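Local coordinates for protein leucine aminopeptidase 1 (PDB 2HC9) that removes amino acids, preferably leucine, from the N-terminus of peptides as a zinc-dependent M17 aminopeptidase, probably serving in digestion, at residues A[369-381]-A[396-408]. The protein carries 1 engineered substitution. Sequence-based numbering, arbitrary orientation.
Sequences WLSGRLHGAAMTN and SGDLVAPMLFAPD
Met403 reaches back over strand 376-380: CG lies 3.7 Å from Ala377 CB, and CB 3.8 Å from Met379 CB. In the modelled conformer, one of two, SD lies near Leu370 CD1, a less certain contact. Its backbone N closes the parallel pairing with a 2.7 Å hydrogen bond to Ala378 O, after the backbone hydrogen bonds Gly376 N to Leu399 O, Ala401 N to Gly376 O and Ala378 N to Ala401 O. At the start of the pairing, Leu399 covers one face of the His375 ring in a CH-pi contact, Leu399 CB 3.7 Å from the His375 ring centroid; His375 NE2 itself hydrogen-bonds to Gly84 O. At the far end Phe405, with CG anti to its backbone N (chi1 -178°), lays one ring face against Asn381 in a CH-pi contact, Asn381 CA 3.7 Å from the Phe405 ring centroid, while Pro407 CD covers the opposite face and Met379 CG comes to the edge. With an alanine here, the backbone of Asn381 would probably lose its CH-pi partner and a gap would open between it and Pro407. Strands 376-380 and 400-402 are joined through helix 383-396 as a beta-alpha-beta unit; strand 376-380 also pairs antiparallel with strand 452-457, and Val400 packs on helices 383-396 and 473-480.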
ATOM      1  N   TRP A 369      -8.227  10.158  16.990  1.00 16.20           N
ATOM      2  CA  TRP A 369      -9.205   9.045  17.034  1.00 18.76           C
ATOM      3  C   TRP A 369      -9.802   8.857  18.437  1.00 20.03           C
ATOM      4  O   TRP A 369     -10.814   8.172  18.616  1.00 19.87           O
ATOM      5  CB  TRP A 369      -8.572   7.741  16.514  1.00 27.29           C
ATOM      6  CG  TRP A 369      -8.164   7.824  15.055  1.00 34.55           C
ATOM      7  CD1 TRP A 369      -7.302   8.741  14.482  1.00 41.05           C
ATOM      8  CD2 TRP A 369      -8.581   6.961  13.996  1.00 35.31           C
ATOM      9  NE1 TRP A 369      -7.182   8.497  13.135  1.00 52.42           N
ATOM     10  CE2 TRP A 369      -7.959   7.413  12.812  1.00 43.03           C
ATOM     11  CE3 TRP A 369      -9.413   5.855  13.933  1.00 40.04           C
ATOM     12  CZ2 TRP A 369      -8.141   6.779  11.584  1.00 43.05           C
ATOM     13  CZ3 TRP A 369      -9.610   5.232  12.699  1.00 43.76           C
ATOM     14  CH2 TRP A 369      -8.977   5.697  11.546  1.00 38.85           C
ATOM     15  N   LEU A 370      -9.164   9.455  19.433  1.00 17.81           N
ATOM     16  CA  LEU A 370      -9.660   9.390  20.792  1.00 15.59           C
ATOM     17  C   LEU A 370     -10.533  10.606  21.129  1.00 17.88           C
ATOM     18  O   LEU A 370     -11.676  10.458  21.592  1.00 18.71           O
ATOM     19  CB  LEU A 370      -8.490   9.239  21.770  1.00 12.88           C
ATOM     20  CG  LEU A 370      -8.831   8.883  23.231  1.00 14.69           C
ATOM     21  CD1 LEU A 370      -7.618   8.170  23.877  1.00 17.20           C
ATOM     22  CD2 LEU A 370      -9.166  10.167  24.028  1.00 17.02           C
ATOM     23  N   SER A 371      -9.992  11.813  20.925  1.00 17.46           N
ATOM     24  CA  SER A 371     -10.662  13.039  21.372  1.00 17.99           C
ATOM     25  C   SER A 371     -11.028  13.987  20.233  1.00 17.75           C
ATOM     26  O   SER A 371     -11.564  15.067  20.480  1.00 18.30           O
ATOM     27  CB  SER A 371      -9.802  13.772  22.420  1.00 17.03           C
ATOM     28  OG  SER A 371      -8.575  14.247  21.871  1.00 19.26           O
ATOM     29  N   GLY A 372     -10.760  13.586  18.988  1.00 14.08           N
ATOM     30  CA  GLY A 372     -11.088  14.447  17.851  1.00 15.47           C
ATOM     31  C   GLY A 372     -10.088  15.595  17.710  1.00 17.75           C
ATOM     32  O   GLY A 372      -9.003  15.565  18.305  1.00 17.25           O
ATOM     33  N   ARG A 373     -10.451  16.607  16.928  1.00 16.23           N
ATOM     34  CA  ARG A 373      -9.462  17.618  16.513  1.00 16.04           C
ATOM     35  C   ARG A 373      -9.517  18.913  17.314  1.00 18.48           C
ATOM     36  O   ARG A 373      -8.640  19.763  17.170  1.00 18.04           O
ATOM     37  CB  ARG A 373      -9.558  17.900  15.008  1.00 14.65           C
ATOM     38  CG  ARG A 373      -9.288  16.645  14.176  1.00 19.86           C
ATOM     39  CD  ARG A 373      -9.080  16.929  12.705  1.00 21.65           C
ATOM     40  NE  ARG A 373      -8.707  15.672  12.039  1.00 34.31           N
ATOM     41  CZ  ARG A 373      -7.518  15.059  12.144  1.00 43.03           C
ATOM     42  NH1 ARG A 373      -6.521  15.586  12.851  1.00 42.78           N
ATOM     43  NH2 ARG A 373      -7.309  13.909  11.525  1.00 43.11           N
ATOM     44  N   LEU A 374     -10.538  19.058  18.157  1.00 16.30           N
ATOM     45  CA  LEU A 374     -10.724  20.272  18.962  1.00 18.37           C
ATOM     46  C   LEU A 374     -10.337  20.076  20.429  1.00 21.30           C
ATOM     47  O   LEU A 374     -10.073  21.047  21.136  1.00 20.66           O
ATOM     48  CB  LEU A 374     -12.190  20.726  18.893  1.00 18.75           C
ATOM     49  CG  LEU A 374     -12.619  21.571  17.699  1.00 26.63           C
ATOM     50  CD1 LEU A 374     -12.482  20.829  16.392  1.00 29.49           C
ATOM     51  CD2 LEU A 374     -14.050  22.039  17.908  1.00 21.30           C
ATOM     52  N   HIS A 375     -10.306  18.819  20.888  1.00 19.37           N
ATOM     53  CA  HIS A 375     -10.053  18.521  22.307  1.00 16.66           C
ATOM     54  C   HIS A 375      -8.651  17.927  22.480  1.00 16.71           C
ATOM     55  O   HIS A 375      -8.299  16.918  21.826  1.00 18.37           O
ATOM     56  CB  HIS A 375     -11.049  17.462  22.832  1.00 14.18           C
ATOM     57  CG  HIS A 375     -12.459  17.954  22.971  1.00 14.32           C
ATOM     58  ND1 HIS A 375     -13.243  18.294  21.890  1.00 17.68           N
ATOM     59  CD2 HIS A 375     -13.227  18.148  24.074  1.00 15.34           C
ATOM     60  CE1 HIS A 375     -14.445  18.637  22.315  1.00 16.88           C
ATOM     61  NE2 HIS A 375     -14.461  18.561  23.637  1.00 16.37           N
ATOM     62  N   GLY A 376      -7.870  18.488  23.395  1.00 15.27           N
ATOM     63  CA  GLY A 376      -6.624  17.798  23.789  1.00 15.06           C
ATOM     64  C   GLY A 376      -7.049  16.572  24.608  1.00 19.04           C
ATOM     65  O   GLY A 376      -8.139  16.551  25.196  1.00 17.21           O
ATOM     66  N   ALA A 377      -6.200  15.556  24.647  1.00 15.73           N
ATOM     67  CA  ALA A 377      -6.530  14.323  25.358  1.00 14.48           C
ATOM     68  C   ALA A 377      -5.689  14.255  26.613  1.00 14.44           C
ATOM     69  O   ALA A 377      -4.462  14.221  26.537  1.00 17.06           O
ATOM     70  CB  ALA A 377      -6.264  13.092  24.416  1.00 14.98           C
ATOM     71  N   ALA A 378      -6.348  14.285  27.773  1.00 15.50           N
ATOM     72  CA  ALA A 378      -5.664  14.335  29.068  1.00 15.08           C
ATOM     73  C   ALA A 378      -5.678  12.987  29.789  1.00 15.29           C
ATOM     74  O   ALA A 378      -6.755  12.377  29.966  1.00 18.39           O
ATOM     75  CB  ALA A 378      -6.330  15.381  29.978  1.00 15.52           C
ATOM     76  N   MET A 379      -4.505  12.554  30.209  1.00 16.11           N
ATOM     77  CA  MET A 379      -4.378  11.340  31.014  1.00 14.33           C
ATOM     78  C   MET A 379      -3.676  11.682  32.319  1.00 15.58           C
ATOM     79  O   MET A 379      -2.552  12.207  32.323  1.00 17.33           O
ATOM     80  CB  MET A 379      -3.587  10.295  30.232  1.00 14.38           C
ATOM     81  CG  MET A 379      -3.625   8.904  30.890  1.00 13.89           C
ATOM     82  SD  MET A 379      -2.510   7.759  30.040  1.00 18.17           S
ATOM     83  CE  MET A 379      -0.924   8.281  30.678  1.00 16.34           C
ATOM     84  N   THR A 380      -4.352  11.395  33.435  1.00 16.42           N
ATOM     85  CA  THR A 380      -3.835  11.776  34.746  1.00 17.83           C
ATOM     86  C   THR A 380      -4.123  10.709  35.815  1.00 17.00           C
ATOM     87  O   THR A 380      -5.154  10.023  35.767  1.00 17.03           O
ATOM     88  CB  THR A 380      -4.396  13.162  35.199  1.00 15.09           C
ATOM     89  OG1 THR A 380      -3.898  13.483  36.506  1.00 18.20           O
ATOM     90  CG2 THR A 380      -5.948  13.170  35.224  1.00 16.02           C
ATOM     91  N   ASN A 381      -3.213  10.593  36.774  1.00 16.01           N
ATOM     92  CA  ASN A 381      -3.416   9.744  37.961  1.00 19.31           C
ATOM     93  C   ASN A 381      -4.389  10.344  38.964  1.00 22.31           C
ATOM     94  O   ASN A 381      -4.770   9.684  39.930  1.00 20.70           O
ATOM     95  CB  ASN A 381      -2.085   9.396  38.648  1.00 19.56           C
ATOM     96  CG  ASN A 381      -1.434  10.597  39.328  1.00 18.95           C
ATOM     97  OD1 ASN A 381      -1.526  11.721  38.833  1.00 20.46           O
ATOM     98  ND2 ASN A 381      -0.785  10.362  40.468  1.00 18.77           N
ATOM     99  N   SER A 396     -11.856  28.178  28.936  1.00 15.77           N
ATOM    100  CA  SER A 396     -10.799  28.829  28.126  1.00 16.84           C
ATOM    101  C   SER A 396     -11.067  28.724  26.638  1.00 18.70           C
ATOM    102  O   SER A 396     -10.516  29.507  25.872  1.00 17.81           O
ATOM    103  CB  SER A 396      -9.421  28.188  28.384  1.00 15.07           C
ATOM    104  OG  SER A 396      -9.439  26.787  28.089  1.00 18.01           O
ATOM    105  N   GLY A 397     -11.880  27.749  26.228  1.00 17.81           N
ATOM    106  CA  GLY A 397     -11.953  27.362  24.812  1.00 17.06           C
ATOM    107  C   GLY A 397     -10.851  26.450  24.269  1.00 20.90           C
ATOM    108  O   GLY A 397     -10.941  26.010  23.119  1.00 21.36           O
ATOM    109  N   ASP A 398      -9.840  26.135  25.090  1.00 17.69           N
ATOM    110  CA  ASP A 398      -8.810  25.146  24.731  1.00 17.96           C
ATOM    111  C   ASP A 398      -9.352  23.811  25.290  1.00 15.22           C
ATOM    112  O   ASP A 398      -9.043  23.430  26.410  1.00 15.14           O
ATOM    113  CB  ASP A 398      -7.466  25.483  25.407  1.00 15.45           C
ATOM    114  CG  ASP A 398      -6.688  26.602  24.701  1.00 14.62           C
ATOM    115  OD1 ASP A 398      -7.153  27.149  23.660  1.00 16.45           O
ATOM    116  OD2 ASP A 398      -5.601  26.947  25.207  1.00 15.00           O
ATOM    117  N   LEU A 399     -10.213  23.155  24.529  1.00 17.16           N
ATOM    118  CA  LEU A 399     -10.983  21.999  25.039  1.00 18.47           C
ATOM    119  C   LEU A 399     -10.103  20.832  25.424  1.00 14.51           C
ATOM    120  O   LEU A 399      -9.035  20.623  24.830  1.00 15.43           O
ATOM    121  CB  LEU A 399     -12.012  21.553  24.000  1.00 15.55           C
ATOM    122  CG  LEU A 399     -13.134  22.578  23.756  1.00 19.19           C
ATOM    123  CD1 LEU A 399     -14.002  22.164  22.567  1.00 15.49           C
ATOM    124  CD2 LEU A 399     -13.997  22.651  25.013  1.00 23.25           C
ATOM    125  N   VAL A 400     -10.545  20.089  26.441  1.00 16.55           N
ATOM    126  CA  VAL A 400      -9.802  18.914  26.933  1.00 15.77           C
ATOM    127  C   VAL A 400     -10.820  17.781  27.160  1.00 16.22           C
ATOM    128  O   VAL A 400     -11.925  18.030  27.698  1.00 17.86           O
ATOM    129  CB  VAL A 400      -9.078  19.221  28.251  1.00 14.01           C
ATOM    130  CG1 VAL A 400      -8.343  17.980  28.768  1.00 16.30           C
ATOM    131  CG2 VAL A 400      -8.083  20.394  28.081  1.00 15.77           C
ATOM    132  N   ALA A 401     -10.457  16.574  26.722  1.00 15.40           N
ATOM    133  CA  ALA A 401     -11.252  15.367  26.950  1.00 16.90           C
ATOM    134  C   ALA A 401     -10.383  14.361  27.698  1.00 14.73           C
ATOM    135  O   ALA A 401      -9.137  14.359  27.567  1.00 16.72           O
ATOM    136  CB  ALA A 401     -11.722  14.759  25.574  1.00 16.12           C
ATOM    137  N   PRO A 402     -11.010  13.497  28.507  1.00 16.23           N
ATOM    138  CA  PRO A 402     -10.201  12.571  29.272  1.00 14.97           C
ATOM    139  C   PRO A 402      -9.823  11.299  28.514  1.00 17.43           C
ATOM    140  O   PRO A 402     -10.595  10.797  27.688  1.00 19.41           O
ATOM    141  CB  PRO A 402     -11.131  12.199  30.453  1.00 17.30           C
ATOM    142  CG  PRO A 402     -12.478  12.321  29.922  1.00 18.01           C
ATOM    143  CD  PRO A 402     -12.450  13.361  28.823  1.00 20.77           C
ATOM    144  N   MET A 403      -8.603  10.831  28.776  0.50 15.46           N
ATOM    145  CA  MET A 403      -8.131   9.484  28.419  0.50 16.38           C
ATOM    146  C   MET A 403      -8.277   8.564  29.617  0.50 17.44           C
ATOM    147  O   MET A 403      -8.263   9.011  30.768  0.50 19.47           O
ATOM    148  CB  MET A 403      -6.638   9.511  28.034  0.50 18.47           C
ATOM    149  CG  MET A 403      -6.336  10.166  26.709  0.50 13.16           C
ATOM    150  SD  MET A 403      -4.902   9.509  25.809  0.50 11.54           S
ATOM    151  CE  MET A 403      -3.678  10.724  26.323  0.50  8.10           C
ATOM    152  N   LEU A 404      -8.384   7.269  29.345  1.00 16.32           N
ATOM    153  CA  LEU A 404      -8.306   6.264  30.417  1.00 19.09           C
ATOM    154  C   LEU A 404      -6.932   6.229  31.047  1.00 16.88           C
ATOM    155  O   LEU A 404      -5.900   6.254  30.340  1.00 19.18           O
ATOM    156  CB  LEU A 404      -8.592   4.850  29.879  1.00 20.62           C
ATOM    157  CG  LEU A 404     -10.034   4.468  29.560  1.00 18.75           C
ATOM    158  CD1 LEU A 404     -10.048   3.127  28.779  1.00 16.70           C
ATOM    159  CD2 LEU A 404     -10.846   4.382  30.855  1.00 20.28           C
ATOM    160  N   PHE A 405      -6.933   6.150  32.375  1.00 17.68           N
ATOM    161  CA  PHE A 405      -5.704   5.974  33.131  1.00 15.80           C
ATOM    162  C   PHE A 405      -5.681   4.557  33.706  1.00 18.75           C
ATOM    163  O   PHE A 405      -6.349   4.266  34.712  1.00 17.77           O
ATOM    164  CB  PHE A 405      -5.613   6.996  34.277  1.00 15.82           C
ATOM    165  CG  PHE A 405      -4.326   6.885  35.075  1.00 20.19           C
ATOM    166  CD1 PHE A 405      -3.150   7.458  34.603  1.00 19.72           C
ATOM    167  CD2 PHE A 405      -4.286   6.182  36.277  1.00 17.96           C
ATOM    168  CE1 PHE A 405      -1.941   7.338  35.338  1.00 18.40           C
ATOM    169  CE2 PHE A 405      -3.094   6.061  37.019  1.00 17.01           C
ATOM    170  CZ  PHE A 405      -1.921   6.642  36.535  1.00 16.86           C
ATOM    171  N   ALA A 406      -4.891   3.685  33.097  1.00 15.62           N
ATOM    172  CA  ALA A 406      -4.845   2.282  33.570  1.00 16.15           C
ATOM    173  C   ALA A 406      -3.477   1.625  33.306  1.00 15.15           C
ATOM    174  O   ALA A 406      -3.362   0.777  32.432  1.00 16.51           O
ATOM    175  CB  ALA A 406      -5.995   1.470  32.928  1.00 16.88           C
ATOM    176  N   PRO A 407      -2.434   2.023  34.071  1.00 16.61           N
ATOM    177  CA  PRO A 407      -1.125   1.435  33.823  1.00 16.88           C
ATOM    178  C   PRO A 407      -1.165  -0.086  34.031  1.00 18.93           C
ATOM    179  O   PRO A 407      -0.528  -0.817  33.281  1.00 17.04           O
ATOM    180  CB  PRO A 407      -0.220   2.107  34.858  1.00 17.73           C
ATOM    181  CG  PRO A 407      -0.940   3.406  35.238  1.00 19.38           C
ATOM    182  CD  PRO A 407      -2.405   3.023  35.169  1.00 19.07           C
ATOM    183  N   ASP A 408      -1.937  -0.558  35.009  1.00 17.86           N
ATOM    184  CA  ASP A 408      -2.058  -2.021  35.201  1.00 19.35           C
ATOM    185  C   ASP A 408      -2.577  -2.768  33.972  1.00 20.56           C
ATOM    186  O   ASP A 408      -2.085  -3.855  33.640  1.00 19.35           O
ATOM    187  CB  ASP A 408      -2.873  -2.374  36.458  1.00 17.83           C
ATOM    188  CG  ASP A 408      -4.258  -1.702  36.500  1.00 21.03           C
ATOM    189  OD1 ASP A 408      -4.625  -0.918  35.589  1.00 17.56           O
ATOM    190  OD2 ASP A 408      -4.991  -1.964  37.482  1.00 20.58           O
TER
HETATM  191  O   HOH W   1      -9.769  23.640  21.390  1.00 19.46           O
HETATM  192  O   HOH W   2      -7.029  10.531  32.862  1.00 21.91           O